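Local coordinates for protein tonb-dependent siderophore receptor (Acinetobacter baumannii, PDB 5FR8) that probably binds iron-chelating siderophores, possibly including ferric enterobactin, at the outer membrane as the first step of iron uptake, at residues 183-188 and 210-215; 434-439 and 467-472. All blocks are in the same frame, centred on the assembly; numbering follows the deposited sequence.

Contact 1. Residues 183-188 and 210-215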
loop_
_atom_site.group_PDB
_atom_site.type_symbol
_atom_site.label_atom_id
_atom_site.label_comp_id
_atom_site.label_asym_id
_atom_site.label_seq_id
_atom_site.Cartn_x
_atom_site.Cartn_y
_atom_site.Cartn_z
ATOM N N GLY A 183 -3.762 -21.169 7.976
ATOM C CA GLY A 183 -3.925 -20.624 9.337
ATOM C C GLY A 183 -5.327 -20.104 9.661
ATOM O O GLY A 183 -5.934 -19.381 8.880
ATOM N N SER A 184 -5.855 -20.470 10.819
ATOM C CA SER A 184 -7.098 -19.878 11.278
ATOM C C SER A 184 -6.756 -18.550 11.911
ATOM O O SER A 184 -5.586 -18.257 12.148
ATOM C CB SER A 184 -7.836 -20.800 12.250
ATOM O OG SER A 184 -6.961 -21.747 12.831
ATOM N N SER A 185 -7.768 -17.728 12.147
ATOM C CA SER A 185 -7.543 -16.326 12.550
ATOM C C SER A 185 -8.586 -15.923 13.591
ATOM O O SER A 185 -9.724 -16.431 13.559
ATOM C CB SER A 185 -7.600 -15.392 11.319
ATOM O OG SER A 185 -7.634 -14.013 11.669
ATOM N N ASN A 186 -8.202 -15.014 14.499
ATOM C CA ASN A 186 -9.088 -14.580 15.587
ATOM C C ASN A 186 -8.910 -13.141 16.047
ATOM O O ASN A 186 -7.805 -12.710 16.351
ATOM C CB ASN A 186 -8.911 -15.504 16.769
ATOM C CG ASN A 186 -9.355 -16.912 16.454
ATOM O OD1 ASN A 186 -10.525 -17.156 16.125
ATOM N ND2 ASN A 186 -8.414 -17.848 16.521
ATOM N N ARG A 187 -10.027 -12.422 16.132
ATOM C CA ARG A 187 -10.034 -11.045 16.561
ATOM C C ARG A 187 -10.966 -10.804 17.701
ATOM O O ARG A 187 -11.946 -11.517 17.869
ATOM C CB ARG A 187 -10.517 -10.157 15.438
ATOM C CG ARG A 187 -9.533 -10.038 14.316
ATOM C CD ARG A 187 -9.875 -8.872 13.416
ATOM N NE ARG A 187 -10.827 -9.211 12.355
ATOM C CZ ARG A 187 -12.135 -9.001 12.432
ATOM N NH1 ARG A 187 -12.677 -8.492 13.532
ATOM N NH2 ARG A 187 -12.910 -9.300 11.403
ATOM N N VAL A 188 -10.652 -9.768 18.469
ATOM C CA VAL A 188 -11.556 -9.181 19.434
ATOM C C VAL A 188 -11.124 -7.737 19.514
ATOM O O VAL A 188 -9.940 -7.425 19.360
ATOM C CB VAL A 188 -11.472 -9.834 20.845
ATOM C CG1 VAL A 188 -10.055 -9.796 21.424
ATOM C CG2 VAL A 188 -12.447 -9.160 21.806
ATOM N N ASN A 210 -5.572 -8.856 17.310
ATOM C CA ASN A 210 -5.775 -9.855 16.271
ATOM C C ASN A 210 -4.610 -10.816 16.196
ATOM O O ASN A 210 -3.454 -10.435 16.371
ATOM C CB ASN A 210 -5.938 -9.192 14.912
ATOM C CG ASN A 210 -5.665 -10.149 13.775
ATOM O OD1 ASN A 210 -4.539 -10.257 13.303
ATOM N ND2 ASN A 210 -6.702 -10.841 13.320
ATOM N N LYS A 211 -4.926 -12.071 15.920
ATOM C CA LYS A 211 -3.927 -13.116 15.763
ATOM C C LYS A 211 -4.359 -14.027 14.613
ATOM O O LYS A 211 -5.324 -14.774 14.739
ATOM C CB LYS A 211 -3.787 -13.913 17.064
ATOM C CG LYS A 211 -2.900 -15.149 16.929
ATOM C CD LYS A 211 -2.401 -15.720 18.255
ATOM C CE LYS A 211 -1.922 -17.155 18.069
ATOM N NZ LYS A 211 -0.789 -17.511 18.971
ATOM N N THR A 212 -3.675 -13.940 13.481
ATOM C CA THR A 212 -3.950 -14.838 12.376
ATOM C C THR A 212 -2.787 -15.801 12.272
ATOM O O THR A 212 -1.657 -15.385 12.053
ATOM C CB THR A 212 -4.124 -14.082 11.034
ATOM O OG1 THR A 212 -2.853 -13.632 10.553
ATOM C CG2 THR A 212 -5.053 -12.888 11.196
ATOM N N GLU A 213 -3.050 -17.085 12.451
ATOM C CA GLU A 213 -1.953 -18.044 12.542
ATOM C C GLU A 213 -1.281 -18.117 11.184
ATOM O O GLU A 213 -1.866 -17.773 10.181
ATOM C CB GLU A 213 -2.435 -19.430 12.960
ATOM C CG GLU A 213 -2.799 -19.656 14.415
ATOM C CD GLU A 213 -3.020 -21.167 14.694
ATOM O OE1 GLU A 213 -2.961 -21.982 13.732
ATOM O OE2 GLU A 213 -3.264 -21.576 15.857
ATOM N N ALA A 214 -0.041 -18.567 11.150
ATOM C CA ALA A 214 0.677 -18.696 9.892
ATOM C C ALA A 214 0.164 -19.883 9.135
ATOM O O ALA A 214 -0.513 -20.744 9.682
ATOM C CB ALA A 214 2.166 -18.877 10.140
ATOM N N ASP A 215 0.483 -19.902 7.851
ATOM C CA ASP A 215 0.331 -21.089 7.048
ATOM C C ASP A 215 1.517 -21.993 7.365
ATOM O O ASP A 215 2.614 -21.507 7.691
ATOM C CB ASP A 215 0.314 -20.732 5.568
ATOM C CG ASP A 215 -0.930 -19.969 5.175
ATOM O OD1 ASP A 215 -1.911 -20.005 5.957
ATOM O OD2 ASP A 215 -0.938 -19.365 4.077
#
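Asn186 and Lys211 grip each other by their backbones: Asn186 N donates to Lys211 O at 2.9 Å, and Lys211 N returns a bond to Asn186 O at 3.0 Å. Two residues along, Glu213 N donates to Ser184 O at 2.8 Å, so the pairing outlasts the regular strand. Strands 185-188 and 210-212 run antiparallel, at 175°, with their axes 4.6 Å apart. Ser185 and Thr212 form a non-hydrogen-bonded pair, the Ser185 CB lying 3.7 Å from the Thr212 CB; their short side chains face the plug, Ser185 touching Arg55 and Thr212 touching Asn56.

Arg187, on the same face as Ser185, can be followed outward. From CB the chain turns with CG beside the backbone N (chi1 -71°), which brings CG to 3.7 Å from Asn210 CB. CD passes alongside the amide group of Asn210. The chain then bends at chi3 (-87°) and leaves the strand for the plug: NE bonds to Arg55 O, NH2 to Val54 O, and NH1 makes a salt bridge with Glu130. Arginine suits a place where a long aliphatic stem must cross a neighbour and a flat, many-handed tip must meet several acceptors.

The two strands form a beta hairpin in the wall of the TonB-dependent receptor barrel, and the face bearing Ser185, Arg187, Asn210 and Thr212 is turned to the plug that fills it. On the other face, Asn186 sends OD1 to Thr174 of the adjacent strand.

Just before the first strand begins, Gly183 has no side chain, and its CA sits 3.4 Å from Ala214 O. Its N donates to Asp215 OD1 at 3.0 Å, nearly along the carboxylate C-O axis, while Asp215 OD2 holds Arg230 in a salt bridge.

Contact 2. Residues 434-439 and 467-472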
loop_
_atom_site.group_PDB
_atom_site.type_symbol
_atom_site.label_atom_id
_atom_site.label_comp_id
_atom_site.label_asym_id
_atom_site.label_seq_id
_atom_site.Cartn_x
_atom_site.Cartn_y
_atom_site.Cartn_z
ATOM N N ARG A 434 0.271 22.416 -7.449
ATOM C CA ARG A 434 1.010 22.043 -6.262
ATOM C C ARG A 434 2.510 22.185 -6.526
ATOM O O ARG A 434 3.026 21.703 -7.531
ATOM C CB ARG A 434 0.683 20.614 -5.829
ATOM C CG ARG A 434 1.032 20.348 -4.376
ATOM C CD ARG A 434 1.382 18.898 -4.106
ATOM N NE ARG A 434 2.058 18.736 -2.820
ATOM C CZ ARG A 434 1.449 18.411 -1.690
ATOM N NH1 ARG A 434 0.134 18.206 -1.663
ATOM N NH2 ARG A 434 2.163 18.291 -0.584
ATOM N N PHE A 435 3.191 22.871 -5.616
ATOM C CA PHE A 435 4.630 23.032 -5.662
ATOM C C PHE A 435 5.244 22.182 -4.585
ATOM O O PHE A 435 4.780 22.207 -3.443
ATOM C CB PHE A 435 4.977 24.486 -5.376
ATOM C CG PHE A 435 6.444 24.756 -5.291
ATOM C CD1 PHE A 435 7.199 24.888 -6.444
ATOM C CD2 PHE A 435 7.064 24.900 -4.059
ATOM C CE1 PHE A 435 8.549 25.141 -6.368
ATOM C CE2 PHE A 435 8.412 25.169 -3.974
ATOM C CZ PHE A 435 9.155 25.288 -5.134
ATOM N N ASP A 436 6.281 21.434 -4.939
ATOM C CA ASP A 436 6.967 20.555 -3.975
ATOM C C ASP A 436 8.478 20.743 -4.061
ATOM O O ASP A 436 9.026 20.782 -5.156
ATOM C CB ASP A 436 6.631 19.088 -4.238
ATOM C CG ASP A 436 5.163 18.785 -4.044
ATOM O OD1 ASP A 436 4.758 18.624 -2.851
ATOM O OD2 ASP A 436 4.432 18.725 -5.085
ATOM N N ASP A 437 9.139 20.883 -2.915
ATOM C CA ASP A 437 10.576 21.068 -2.897
ATOM C C ASP A 437 11.164 20.092 -1.907
ATOM O O ASP A 437 10.934 20.199 -0.708
ATOM C CB ASP A 437 10.935 22.496 -2.505
ATOM C CG ASP A 437 12.421 22.821 -2.698
ATOM O OD1 ASP A 437 13.127 22.144 -3.459
ATOM O OD2 ASP A 437 12.884 23.799 -2.090
ATOM N N HIS A 438 11.925 19.144 -2.439
ATOM C CA HIS A 438 12.512 18.081 -1.668
ATOM C C HIS A 438 14.033 18.283 -1.454
ATOM O O HIS A 438 14.747 18.718 -2.352
ATOM C CB HIS A 438 12.232 16.792 -2.413
ATOM C CG HIS A 438 12.941 15.610 -1.857
ATOM N ND1 HIS A 438 13.622 14.722 -2.654
ATOM C CD2 HIS A 438 13.074 15.166 -0.584
ATOM C CE1 HIS A 438 14.145 13.774 -1.893
ATOM N NE2 HIS A 438 13.827 14.020 -0.633
ATOM N N SER A 439 14.525 17.989 -0.253
ATOM C CA SER A 439 15.902 18.333 0.117
ATOM C C SER A 439 16.964 17.698 -0.779
ATOM O O SER A 439 18.032 18.267 -0.938
ATOM C CB SER A 439 16.185 17.983 1.591
ATOM O OG SER A 439 16.463 16.597 1.789
ATOM N N LYS A 467 -0.939 15.687 -12.568
ATOM C CA LYS A 467 0.442 15.253 -12.573
ATOM C C LYS A 467 0.869 14.916 -11.163
ATOM O O LYS A 467 1.055 15.806 -10.345
ATOM C CB LYS A 467 1.347 16.343 -13.141
ATOM C CG LYS A 467 2.755 15.887 -13.454
ATOM C CD LYS A 467 3.709 17.059 -13.533
ATOM C CE LYS A 467 5.055 16.612 -14.051
ATOM N NZ LYS A 467 6.008 17.740 -14.147
ATOM N N ALA A 468 1.049 13.626 -10.899
ATOM C CA ALA A 468 1.418 13.155 -9.585
ATOM C C ALA A 468 2.920 13.252 -9.327
ATOM O O ALA A 468 3.722 13.355 -10.265
ATOM C CB ALA A 468 0.935 11.742 -9.394
ATOM N N TYR A 469 3.272 13.220 -8.036
ATOM C CA TYR A 469 4.637 13.369 -7.548
ATOM C C TYR A 469 5.043 12.105 -6.762
ATOM O O TYR A 469 4.209 11.472 -6.115
ATOM C CB TYR A 469 4.668 14.595 -6.615
ATOM C CG TYR A 469 6.017 15.023 -6.035
ATOM C CD1 TYR A 469 7.074 15.415 -6.874
ATOM C CD2 TYR A 469 6.230 15.089 -4.653
ATOM C CE1 TYR A 469 8.311 15.823 -6.353
ATOM C CE2 TYR A 469 7.463 15.494 -4.132
ATOM C CZ TYR A 469 8.504 15.856 -4.976
ATOM O OH TYR A 469 9.735 16.274 -4.490
ATOM N N LYS A 470 6.326 11.753 -6.794
ATOM C CA LYS A 470 6.919 10.948 -5.709
ATOM C C LYS A 470 8.429 11.205 -5.565
ATOM O O LYS A 470 9.191 11.039 -6.529
ATOM C CB LYS A 470 6.677 9.452 -5.896
ATOM C CG LYS A 470 7.363 8.625 -4.822
ATOM C CD LYS A 470 7.046 7.140 -4.920
ATOM C CE LYS A 470 7.771 6.359 -3.845
ATOM N NZ LYS A 470 9.239 6.244 -4.114
ATOM N N ALA A 471 8.843 11.635 -4.372
ATOM C CA ALA A 471 10.251 11.794 -4.076
ATOM C C ALA A 471 10.938 10.441 -3.935
ATOM O O ALA A 471 10.314 9.444 -3.550
ATOM C CB ALA A 471 10.431 12.604 -2.797
ATOM N N PRO A 472 12.248 10.400 -4.210
ATOM C CA PRO A 472 12.923 9.132 -4.018
ATOM C C PRO A 472 12.671 8.610 -2.618
ATOM O O PRO A 472 12.458 9.392 -1.719
ATOM C CB PRO A 472 14.406 9.473 -4.231
ATOM C CG PRO A 472 14.396 10.737 -5.010
ATOM C CD PRO A 472 13.180 11.481 -4.565
#
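Segments 434-439 and 467-472 are not hydrogen-bonded neighbours: strand 442-454 lies between the two strands to which they belong, and their backbones stay well separated, with CA atoms 8.4 Å apart at Asp436 and Tyr469 and 7.1 Å at His438 and Ala471. The contact is therefore made by side chains that reach across the intervening strand of the barrel, where Tyr469 also touches Asn444.

Tyr469 helps bridge the gap. Its CG stands opposite the backbone N (chi1 -176°), throwing the ring out toward Asp436. The Asp436 CB sits over one face, offset toward the rim, 3.9 Å from the ring centroid in a CH-pi contact, and the carboxylate is stacked almost parallel to the ring, the planes 8° apart. Over the opposite face lies the backbone N of Ala471. A tyrosine is long and flat enough to span the gap, and its OH ends beside the CB of His438.

Ala471 places its methyl over the middle of one face of the His438 imidazole, 3.9 Å from the ring centroid, while Pro472 CD approaches CE1 of the same ring obliquely at 3.7 Å. The methyl makes a CH-pi contact, the CD an aliphatic one beside it.

Asp436 OD1 accepts Arg434 NE at 2.7 Å through its syn lone pair, close to the guanidinium plane, and also takes a bond from Ser414. Arg434 is tied to Glu373. Two bonds on one oxygen restrict the rotation of the buried carboxylate; the arginine probably favours its ionised form and may offset the cost of setting it against a pi face.

How the contacts relate
Contacts 1 and 2 lie on opposite sides of the barrel, their centres 39 Å apart and their nearest atoms about 27 Å, with no touch between them. Each is roughly 20 Å from the centre of the chain, as befits two patches of one curved wall. They differ in kind: 183-188 with 210-215 joins adjacent antiparallel strands of a hairpin mainly through backbone bonds, whereas 434-439 with 467-472 skips a strand and relies on side chains. Both also reach inward to the plug: Arg187 anchors contact 1 to it, while in contact 2 Arg434 has a weak bond to Arg145 and Ala471 one to Ser148.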